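PDB 6VAP: thioesterase from Streptomyces sp. WAC02707, which probably hydrolyses unwanted or stalled acyl groups from the carrier proteins of the borrelidin polyketide synthase, acting as a type II (editing) thioesterase. Local coordinates for residues A[103-108]-A[184-189]; A[56-61]-A[97-102]; A[45-50]-A[244-249]. One frame throughout, in Å; residues are numbered along the deposited sequence.

Contact 1 (A[103-108]-A[184-189]); sequences LAFELA and YRYRPG
Glu106 and Tyr184 reach for each other head-on across the gap and meet in the single direct hydrogen bond between helical segment 103-108 and loop 184-189. The phenol is the donor: Tyr184 OH lies 2.6 Å from Glu106 OE2, and the lone pair used is the anti one, on the side away from the other carboxylate oxygen. Glu106 OE2 sits in the plane of the Tyr184 ring, at its edge, while the carboxylate plane is turned 64° from the ring. The bend in the glutamate chain at chi2 (-63°) brings the carboxylate round to this position.

A water extends the polar link. It donates to Glu106 OE2 at 2.8 Å and accepts from Arg187 N at 3.0 Å, so one carboxylate oxygen serves both a side chain and the backbone of the loop. The other, OE1, is taken by a salt bridge to Arg110 one turn further along the helix. With two donors on OE2 and an arginine on OE1, the glutamate is probably kept ionised.

Apolar packing runs beside this network. Phe105 stands roughly perpendicular to both tyrosine side chains. Phe105 CZ comes to 3.9 Å from Tyr186 CE1, which lies at the rim of the phenylalanine ring near its plane; Tyr184 OH is at the same rim, 3.8 Å from Phe105 CE2. His218 meets both Phe105 and Tyr186, edge-to-face with the latter.

Here a loop is fastened to a helix by a buried acid that takes a tyrosine hydroxyl, with phenylalanine and a second tyrosine packing alongside. In the alpha/beta-hydrolase fold, helix 99-113 follows strand 92-97 and the probable nucleophile elbow, and the loop that leaves helix 167-182 for strand 196-201 is moored against it.

Contact 2 (A[56-61]-A[97-102]); sequences VQYPGR and HSMGAT
Tyr58 and Met99 meet in a Met-aromatic contact, the sulfur standing obliquely to the ring. Met99 SD is 5.4 Å from the centroid of the Tyr58 ring and 40° off its normal, while the terminal methyl comes nearer still, Met99 CE lying 4.3 Å from Tyr58 CE2, also obliquely. With CG anti to its own carbonyl carbon (chi1 -47°), Tyr58 sends its ring toward the start of the helix, and the phenol oxygen reaches past the methionine to the backbone, with Tyr58 OH 4.0 Å from Gly100 CA. Its polar partner is the carbonyl of Pro31, to which it is hydrogen-bonded.

Gly100 is the last glycine, and Ser98 the serine, of a GxSxG sequence, and the strained backbone of Ser98, with its positive phi, fits the nucleophile elbow of an alpha/beta hydrolase. Ser98 OG is hydrogen-bonded to His232, consistent with a Ser-His-Asp triad that Asp204 would complete. Tyr58 thus packs at the start of the helix that leaves the elbow.

Further out, a type II turn from Tyr58 to Arg61 folds the arginine back over its own loop. One face of the guanidinium lies on Tyr58 CB. Arg61 NH2 bonds to Pro59 O at 3.0 Å, the N-H pointing nearly straight at the oxygen (165°), which lies in the guanidinium plane. Arg61 NE adds weak bonds to the carbonyls of Tyr58 and Pro59, and Arg61 NH1 forms a salt bridge with Asp177 of helix 167-182, the helix that also touches Met99.

Contact 3 (A[45-50]-A[244-249]); sequences AALAPR and GIIAEH
Two helices of an alpha/beta-hydrolase fold, 41-47 and 239-250, come together here beside the central sheet, and Leu47, at the end of the first, makes the join. Its two methyl groups divide the work. Leu47 CD1 presses against Ile246 CG2 at 3.5 Å, closer than two methyls normally sit, while Leu47 CD2 reaches Ala247 CB at 4.3 Å. The leucine side chain runs across that of the isoleucine, nearly square to it.

On Ile246, CG1 is anti to the carbonyl carbon (chi1 -73°), which leaves CG2 anti to the backbone N and facing Leu47. Both Leu47 and Ile246 also rest on Leu27 of strand 26-30, which joins the pair to the sheet.

No hydrogen bond crosses between the segments. A polar tie lies close by, however: after the cis peptide bond before Pro49, Arg50 NH2 is hydrogen-bonded to the carbonyl of Cys253, in the chain beyond helix 239-250. That guanidinium lies with one face over Leu47 O.

Leucine and isoleucine packed over a strand leucine, with an alanine beside them, form the kind of apolar layer that holds helices against the sheet in alpha/beta hydrolases.

From the N terminus, the chain first meets 45-50, the early half of contact 3, whose loop closes only at 244-249 near the C terminus and spans most of the domain. Contacts 1 and 2 are both nested inside it but follow one another in series: contact 2 closes from 56-61 to 97-102, and contact 1 opens straight after at 103-108, closing at 184-189. These two share helix 99-113 and touch, Tyr184 CZ lying 3.4 Å from Thr102 CG2. Together they fasten the loops after strand 52-56 and helix 167-182 to that helix, whereas contact 3, its centre about 25 Å from that of contact 1, joins helices 41-47 and 239-250.

Contact 1 (A[103-108]-A[184-189])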
loop_
_atom_site.group_PDB
_atom_site.type_symbol
_atom_site.label_atom_id
_atom_site.label_comp_id
_atom_site.label_asym_id
_atom_site.label_seq_id
_atom_site.Cartn_x
_atom_site.Cartn_y
_atom_site.Cartn_z
ATOM N N LEU A 103 -2.442 -4.926 -1.837
ATOM C CA LEU A 103 -2.555 -5.358 -0.453
ATOM C C LEU A 103 -3.539 -4.494 0.312
ATOM O O LEU A 103 -4.384 -5.029 1.037
ATOM C CB LEU A 103 -1.187 -5.340 0.205
ATOM C CG LEU A 103 -1.152 -5.741 1.680
ATOM C CD1 LEU A 103 -1.798 -7.117 1.885
ATOM C CD2 LEU A 103 0.272 -5.765 2.163
ATOM N N ALA A 104 -3.473 -3.169 0.127
ATOM C CA ALA A 104 -4.405 -2.275 0.803
ATOM C C ALA A 104 -5.835 -2.582 0.428
ATOM O O ALA A 104 -6.721 -2.516 1.289
ATOM C CB ALA A 104 -4.094 -0.807 0.500
ATOM N N PHE A 105 -6.070 -2.915 -0.843
ATOM C CA PHE A 105 -7.416 -3.230 -1.281
ATOM C C PHE A 105 -7.896 -4.521 -0.657
ATOM O O PHE A 105 -9.065 -4.637 -0.305
ATOM C CB PHE A 105 -7.458 -3.324 -2.796
ATOM C CG PHE A 105 -8.665 -4.063 -3.325
ATOM C CD1 PHE A 105 -9.908 -3.433 -3.431
ATOM C CD2 PHE A 105 -8.552 -5.348 -3.758
ATOM C CE1 PHE A 105 -10.992 -4.105 -3.932
ATOM C CE2 PHE A 105 -9.631 -6.019 -4.263
ATOM C CZ PHE A 105 -10.862 -5.396 -4.354
ATOM N N GLU A 106 -7.027 -5.522 -0.581
ATOM C CA GLU A 106 -7.379 -6.800 0.022
ATOM C C GLU A 106 -7.655 -6.640 1.507
ATOM O O GLU A 106 -8.588 -7.259 2.035
ATOM C CB GLU A 106 -6.251 -7.799 -0.238
ATOM C CG GLU A 106 -6.190 -8.322 -1.655
ATOM C CD GLU A 106 -7.454 -9.117 -2.011
ATOM O OE1 GLU A 106 -8.116 -9.591 -1.081
ATOM O OE2 GLU A 106 -7.760 -9.230 -3.206
ATOM N N LEU A 107 -6.856 -5.815 2.187
ATOM C CA LEU A 107 -7.110 -5.519 3.594
ATOM C C LEU A 107 -8.426 -4.784 3.760
ATOM O O LEU A 107 -9.199 -5.079 4.677
ATOM C CB LEU A 107 -5.958 -4.690 4.177
ATOM C CG LEU A 107 -4.640 -5.417 4.268
ATOM C CD1 LEU A 107 -3.473 -4.421 4.560
ATOM C CD2 LEU A 107 -4.719 -6.455 5.391
ATOM N N ALA A 108 -8.754 -3.908 2.815
ATOM C CA ALA A 108 -10.033 -3.212 2.891
ATOM C C ALA A 108 -11.196 -4.187 2.796
ATOM O O ALA A 108 -12.179 -4.094 3.538
ATOM C CB ALA A 108 -10.116 -2.156 1.798
ATOM N N TYR A 184 -0.661 -12.147 -8.480
ATOM C CA TYR A 184 -1.956 -11.864 -7.875
ATOM C C TYR A 184 -3.089 -12.219 -8.810
ATOM O O TYR A 184 -3.054 -11.865 -9.984
ATOM C CB TYR A 184 -2.026 -10.392 -7.528
ATOM C CG TYR A 184 -3.339 -9.884 -6.996
ATOM C CD1 TYR A 184 -3.840 -10.305 -5.742
ATOM C CD2 TYR A 184 -4.136 -9.052 -7.776
ATOM C CE1 TYR A 184 -5.054 -9.854 -5.285
ATOM C CE2 TYR A 184 -5.367 -8.593 -7.312
ATOM C CZ TYR A 184 -5.795 -8.950 -6.065
ATOM O OH TYR A 184 -7.035 -8.491 -5.608
ATOM N N ARG A 185 -4.114 -12.926 -8.305
ATOM C CA ARG A 185 -5.322 -13.302 -9.058
ATOM C C ARG A 185 -6.508 -12.686 -8.294
ATOM O O ARG A 185 -6.691 -13.103 -7.202
ATOM C CB ARG A 185 -5.376 -14.827 -9.219
ATOM C CG ARG A 185 -4.071 -15.437 -9.717
ATOM C CD ARG A 185 -4.101 -16.895 -10.137
ATOM N NE ARG A 185 -4.064 -17.792 -8.989
ATOM C CZ ARG A 185 -4.524 -19.057 -8.960
ATOM N NH1 ARG A 185 -5.097 -19.620 -10.016
ATOM N NH2 ARG A 185 -4.422 -19.749 -7.848
ATOM N N TYR A 186 -7.196 -11.678 -8.828
ATOM C CA TYR A 186 -8.357 -11.057 -8.221
ATOM C C TYR A 186 -9.482 -12.074 -8.194
ATOM O O TYR A 186 -9.837 -12.661 -9.216
ATOM C CB TYR A 186 -8.769 -9.824 -9.019
ATOM C CG TYR A 186 -10.098 -9.245 -8.602
ATOM C CD1 TYR A 186 -10.280 -8.690 -7.335
ATOM C CD2 TYR A 186 -11.162 -9.226 -9.478
ATOM C CE1 TYR A 186 -11.475 -8.179 -6.967
ATOM C CE2 TYR A 186 -12.377 -8.690 -9.119
ATOM C CZ TYR A 186 -12.528 -8.155 -7.856
ATOM O OH TYR A 186 -13.734 -7.628 -7.475
ATOM N N ARG A 187 -10.012 -12.324 -7.026
ATOM C CA ARG A 187 -11.200 -13.164 -6.929
ATOM C C ARG A 187 -12.397 -12.259 -6.722
ATOM O O ARG A 187 -12.423 -11.559 -5.717
ATOM C CB ARG A 187 -11.083 -14.151 -5.775
ATOM C CG ARG A 187 -9.680 -14.689 -5.601
ATOM C CD ARG A 187 -9.614 -15.686 -4.459
ATOM N NE ARG A 187 -8.233 -16.022 -4.118
ATOM C CZ ARG A 187 -7.734 -16.019 -2.884
ATOM N NH1 ARG A 187 -8.494 -15.697 -1.845
ATOM N NH2 ARG A 187 -6.465 -16.342 -2.691
ATOM N N PRO A 188 -13.374 -12.251 -7.621
ATOM C CA PRO A 188 -14.528 -11.357 -7.453
ATOM C C PRO A 188 -15.222 -11.573 -6.115
ATOM O O PRO A 188 -15.325 -12.698 -5.615
ATOM C CB PRO A 188 -15.438 -11.737 -8.631
ATOM C CG PRO A 188 -14.535 -12.316 -9.655
ATOM C CD PRO A 188 -13.429 -12.994 -8.888
ATOM N N GLY A 189 -15.709 -10.475 -5.547
ATOM C CA GLY A 189 -16.448 -10.496 -4.309
ATOM C C GLY A 189 -17.308 -9.254 -4.182
ATOM O O GLY A 189 -17.434 -8.448 -5.116
HETATM O O HOH W 1 -8.482 -11.582 -4.614
#

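Contact 2 (A[56-61]-A[97-102])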
loop_
_atom_site.group_PDB
_atom_site.type_symbol
_atom_site.label_atom_id
_atom_site.label_comp_id
_atom_site.label_asym_id
_atom_site.label_seq_id
_atom_site.Cartn_x
_atom_site.Cartn_y
_atom_site.Cartn_z
ATOM N N VAL A 56 3.654 -0.629 7.584
ATOM C CA VAL A 56 3.751 -2.079 7.661
ATOM C C VAL A 56 5.129 -2.519 7.190
ATOM O O VAL A 56 5.610 -2.100 6.136
ATOM C CB VAL A 56 2.631 -2.740 6.836
ATOM C CG1 VAL A 56 2.715 -4.237 6.887
ATOM C CG2 VAL A 56 1.258 -2.248 7.365
ATOM N N GLN A 57 5.741 -3.394 7.954
ATOM C CA GLN A 57 7.003 -4.032 7.616
ATOM C C GLN A 57 6.726 -5.469 7.221
ATOM O O GLN A 57 6.416 -6.293 8.076
ATOM C CB GLN A 57 7.953 -3.974 8.813
ATOM C CG GLN A 57 9.332 -4.553 8.556
ATOM C CD GLN A 57 10.288 -3.529 7.961
ATOM O OE1 GLN A 57 9.998 -2.931 6.957
ATOM N NE2 GLN A 57 11.448 -3.366 8.567
ATOM N N TYR A 58 6.915 -5.797 5.957
ATOM C CA TYR A 58 6.719 -7.173 5.523
ATOM C C TYR A 58 7.905 -8.046 5.945
ATOM O O TYR A 58 9.022 -7.554 6.124
ATOM C CB TYR A 58 6.560 -7.254 4.013
ATOM C CG TYR A 58 5.614 -6.257 3.395
ATOM C CD1 TYR A 58 4.348 -6.044 3.919
ATOM C CD2 TYR A 58 5.989 -5.530 2.268
ATOM C CE1 TYR A 58 3.479 -5.147 3.330
ATOM C CE2 TYR A 58 5.138 -4.679 1.665
ATOM C CZ TYR A 58 3.874 -4.466 2.196
ATOM O OH TYR A 58 3.043 -3.553 1.555
ATOM N N PRO A 59 7.683 -9.343 6.136
ATOM C CA PRO A 59 8.802 -10.245 6.434
ATOM C C PRO A 59 9.865 -10.184 5.350
ATOM O O PRO A 59 9.572 -9.971 4.166
ATOM C CB PRO A 59 8.152 -11.630 6.476
ATOM C CG PRO A 59 6.689 -11.364 6.773
ATOM C CD PRO A 59 6.385 -10.036 6.090
ATOM N N GLY A 60 11.107 -10.399 5.777
ATOM C CA GLY A 60 12.208 -10.586 4.869
ATOM C C GLY A 60 13.082 -9.378 4.634
ATOM O O GLY A 60 14.027 -9.470 3.846
ATOM N N ARG A 61 12.819 -8.256 5.285
ATOM C CA ARG A 61 13.594 -7.046 5.066
ATOM C C ARG A 61 14.004 -6.429 6.394
ATOM O O ARG A 61 13.280 -6.520 7.390
ATOM C CB ARG A 61 12.801 -6.024 4.243
ATOM C CG ARG A 61 11.584 -5.463 4.971
ATOM C CD ARG A 61 10.413 -5.330 4.009
ATOM N NE ARG A 61 10.025 -6.630 3.477
ATOM C CZ ARG A 61 9.638 -6.844 2.230
ATOM N NH1 ARG A 61 9.545 -5.830 1.389
ATOM N NH2 ARG A 61 9.305 -8.075 1.851
ATOM N N HIS A 97 1.106 1.946 -2.123
ATOM C CA HIS A 97 1.753 2.273 -3.380
ATOM C C HIS A 97 2.121 0.985 -4.102
ATOM O O HIS A 97 2.678 0.069 -3.499
ATOM C CB HIS A 97 2.983 3.127 -3.114
ATOM C CG HIS A 97 3.700 3.536 -4.356
ATOM N ND1 HIS A 97 3.121 4.320 -5.332
ATOM C CD2 HIS A 97 4.949 3.250 -4.786
ATOM C CE1 HIS A 97 3.996 4.515 -6.306
ATOM N NE2 HIS A 97 5.107 3.866 -6.004
ATOM N N SER A 98 1.793 0.919 -5.390
ATOM C CA SER A 98 2.145 -0.185 -6.276
ATOM C C SER A 98 1.616 -1.474 -5.680
ATOM O O SER A 98 0.417 -1.593 -5.442
ATOM C CB SER A 98 3.644 -0.220 -6.544
ATOM O OG SER A 98 3.928 -0.951 -7.729
ATOM N N MET A 99 2.474 -2.443 -5.416
ATOM C CA MET A 99 1.984 -3.681 -4.824
ATOM C C MET A 99 1.234 -3.414 -3.519
ATOM O O MET A 99 0.220 -4.063 -3.232
ATOM C CB MET A 99 3.139 -4.643 -4.588
ATOM C CG MET A 99 2.732 -5.997 -4.044
ATOM S SD MET A 99 3.101 -6.231 -2.286
ATOM C CE MET A 99 4.857 -6.262 -2.337
ATOM N N GLY A 100 1.704 -2.454 -2.721
ATOM C CA GLY A 100 0.985 -2.078 -1.518
ATOM C C GLY A 100 -0.457 -1.687 -1.768
ATOM O O GLY A 100 -1.294 -1.810 -0.866
ATOM N N ALA A 101 -0.761 -1.159 -2.960
ATOM C CA ALA A 101 -2.143 -0.778 -3.261
ATOM C C ALA A 101 -3.049 -2.007 -3.351
ATOM O O ALA A 101 -4.194 -1.996 -2.885
ATOM C CB ALA A 101 -2.194 0.033 -4.572
ATOM N N THR A 102 -2.557 -3.078 -3.955
ATOM C CA THR A 102 -3.347 -4.299 -4.015
ATOM C C THR A 102 -3.517 -4.893 -2.619
ATOM O O THR A 102 -4.617 -5.313 -2.237
ATOM C CB THR A 102 -2.690 -5.300 -4.962
ATOM O OG1 THR A 102 -2.547 -4.736 -6.266
ATOM C CG2 THR A 102 -3.548 -6.607 -5.053
#

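Contact 3 (A[45-50]-A[244-249])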
loop_
_atom_site.group_PDB
_atom_site.type_symbol
_atom_site.label_atom_id
_atom_site.label_comp_id
_atom_site.label_asym_id
_atom_site.label_seq_id
_atom_site.Cartn_x
_atom_site.Cartn_y
_atom_site.Cartn_z
ATOM N N ALA A 45 5.905 11.727 9.889
ATOM C CA ALA A 45 6.427 13.001 10.379
ATOM C C ALA A 45 5.509 14.161 10.002
ATOM O O ALA A 45 5.381 15.128 10.755
ATOM C CB ALA A 45 7.834 13.241 9.811
ATOM N N ALA A 46 4.874 14.097 8.833
ATOM C CA ALA A 46 4.074 15.210 8.335
ATOM C C ALA A 46 2.641 15.208 8.840
ATOM O O ALA A 46 2.017 16.272 8.890
ATOM C CB ALA A 46 4.047 15.191 6.806
ATOM N N LEU A 47 2.096 14.051 9.206
ATOM C CA LEU A 47 0.701 13.962 9.630
ATOM C C LEU A 47 0.529 13.816 11.139
ATOM O O LEU A 47 -0.510 14.219 11.680
ATOM C CB LEU A 47 0.005 12.784 8.935
ATOM C CG LEU A 47 -0.020 12.824 7.416
ATOM C CD1 LEU A 47 -0.930 11.756 6.879
ATOM C CD2 LEU A 47 -0.434 14.215 6.864
ATOM N N ALA A 48 1.508 13.246 11.833
ATOM C CA ALA A 48 1.397 13.107 13.276
ATOM C C ALA A 48 1.632 14.464 13.922
ATOM O O ALA A 48 2.286 15.316 13.328
ATOM C CB ALA A 48 2.412 12.101 13.802
ATOM N N PRO A 49 1.090 14.705 15.134
ATOM C CA PRO A 49 0.285 13.770 15.931
ATOM C C PRO A 49 -1.187 13.785 15.560
ATOM O O PRO A 49 -1.981 13.074 16.182
ATOM C CB PRO A 49 0.485 14.273 17.365
ATOM C CG PRO A 49 0.669 15.768 17.199
ATOM C CD PRO A 49 1.319 15.981 15.845
ATOM N N ARG A 50 -1.548 14.583 14.552
ATOM C CA ARG A 50 -2.952 14.692 14.175
ATOM C C ARG A 50 -3.448 13.429 13.490
ATOM O O ARG A 50 -4.658 13.209 13.384
ATOM C CB ARG A 50 -3.172 15.898 13.271
ATOM C CG ARG A 50 -2.960 17.243 13.992
ATOM C CD ARG A 50 -2.756 18.413 13.028
ATOM N NE ARG A 50 -1.876 18.073 11.901
ATOM C CZ ARG A 50 -0.566 17.858 12.003
ATOM N NH1 ARG A 50 0.041 17.949 13.185
ATOM N NH2 ARG A 50 0.135 17.545 10.924
ATOM N N GLY A 244 -1.284 16.372 1.533
ATOM C CA GLY A 244 -2.496 17.168 1.621
ATOM C C GLY A 244 -3.747 16.422 1.183
ATOM O O GLY A 244 -4.832 16.654 1.713
ATOM N N ILE A 245 -3.626 15.530 0.204
ATOM C CA ILE A 245 -4.763 14.706 -0.198
ATOM C C ILE A 245 -5.109 13.716 0.912
ATOM O O ILE A 245 -6.280 13.532 1.273
ATOM C CB ILE A 245 -4.437 13.992 -1.522
ATOM C CG1 ILE A 245 -4.626 14.971 -2.698
ATOM C CG2 ILE A 245 -5.319 12.792 -1.720
ATOM C CD1 ILE A 245 -3.946 14.530 -3.984
ATOM N N ILE A 246 -4.089 13.055 1.464
ATOM C CA ILE A 246 -4.329 12.149 2.577
ATOM C C ILE A 246 -4.998 12.903 3.713
ATOM O O ILE A 246 -6.006 12.451 4.250
ATOM C CB ILE A 246 -3.016 11.487 3.022
ATOM C CG1 ILE A 246 -2.568 10.446 1.993
ATOM C CG2 ILE A 246 -3.169 10.879 4.391
ATOM C CD1 ILE A 246 -1.104 10.033 2.178
ATOM N N ALA A 247 -4.464 14.073 4.077
ATOM C CA ALA A 247 -4.982 14.824 5.214
ATOM C C ALA A 247 -6.421 15.238 4.973
ATOM O O ALA A 247 -7.238 15.211 5.897
ATOM C CB ALA A 247 -4.090 16.040 5.470
ATOM N N GLU A 248 -6.755 15.633 3.741
ATOM C CA GLU A 248 -8.136 15.999 3.443
ATOM C C GLU A 248 -9.076 14.830 3.719
ATOM O O GLU A 248 -10.178 15.015 4.253
ATOM C CB GLU A 248 -8.254 16.453 1.986
ATOM C CG GLU A 248 -9.625 17.013 1.611
ATOM C CD GLU A 248 -9.994 18.248 2.413
ATOM O OE1 GLU A 248 -9.142 19.151 2.546
ATOM O OE2 GLU A 248 -11.137 18.311 2.916
ATOM N N HIS A 249 -8.662 13.609 3.374
ATOM C CA HIS A 249 -9.546 12.460 3.588
ATOM C C HIS A 249 -9.761 12.161 5.067
ATOM O O HIS A 249 -10.847 11.715 5.463
ATOM C CB HIS A 249 -8.978 11.232 2.885
ATOM C CG HIS A 249 -9.403 11.112 1.453
ATOM N ND1 HIS A 249 -10.546 10.440 1.072
ATOM C CD2 HIS A 249 -8.854 11.603 0.313
ATOM C CE1 HIS A 249 -10.668 10.502 -0.244
ATOM N NE2 HIS A 249 -9.660 11.205 -0.727
#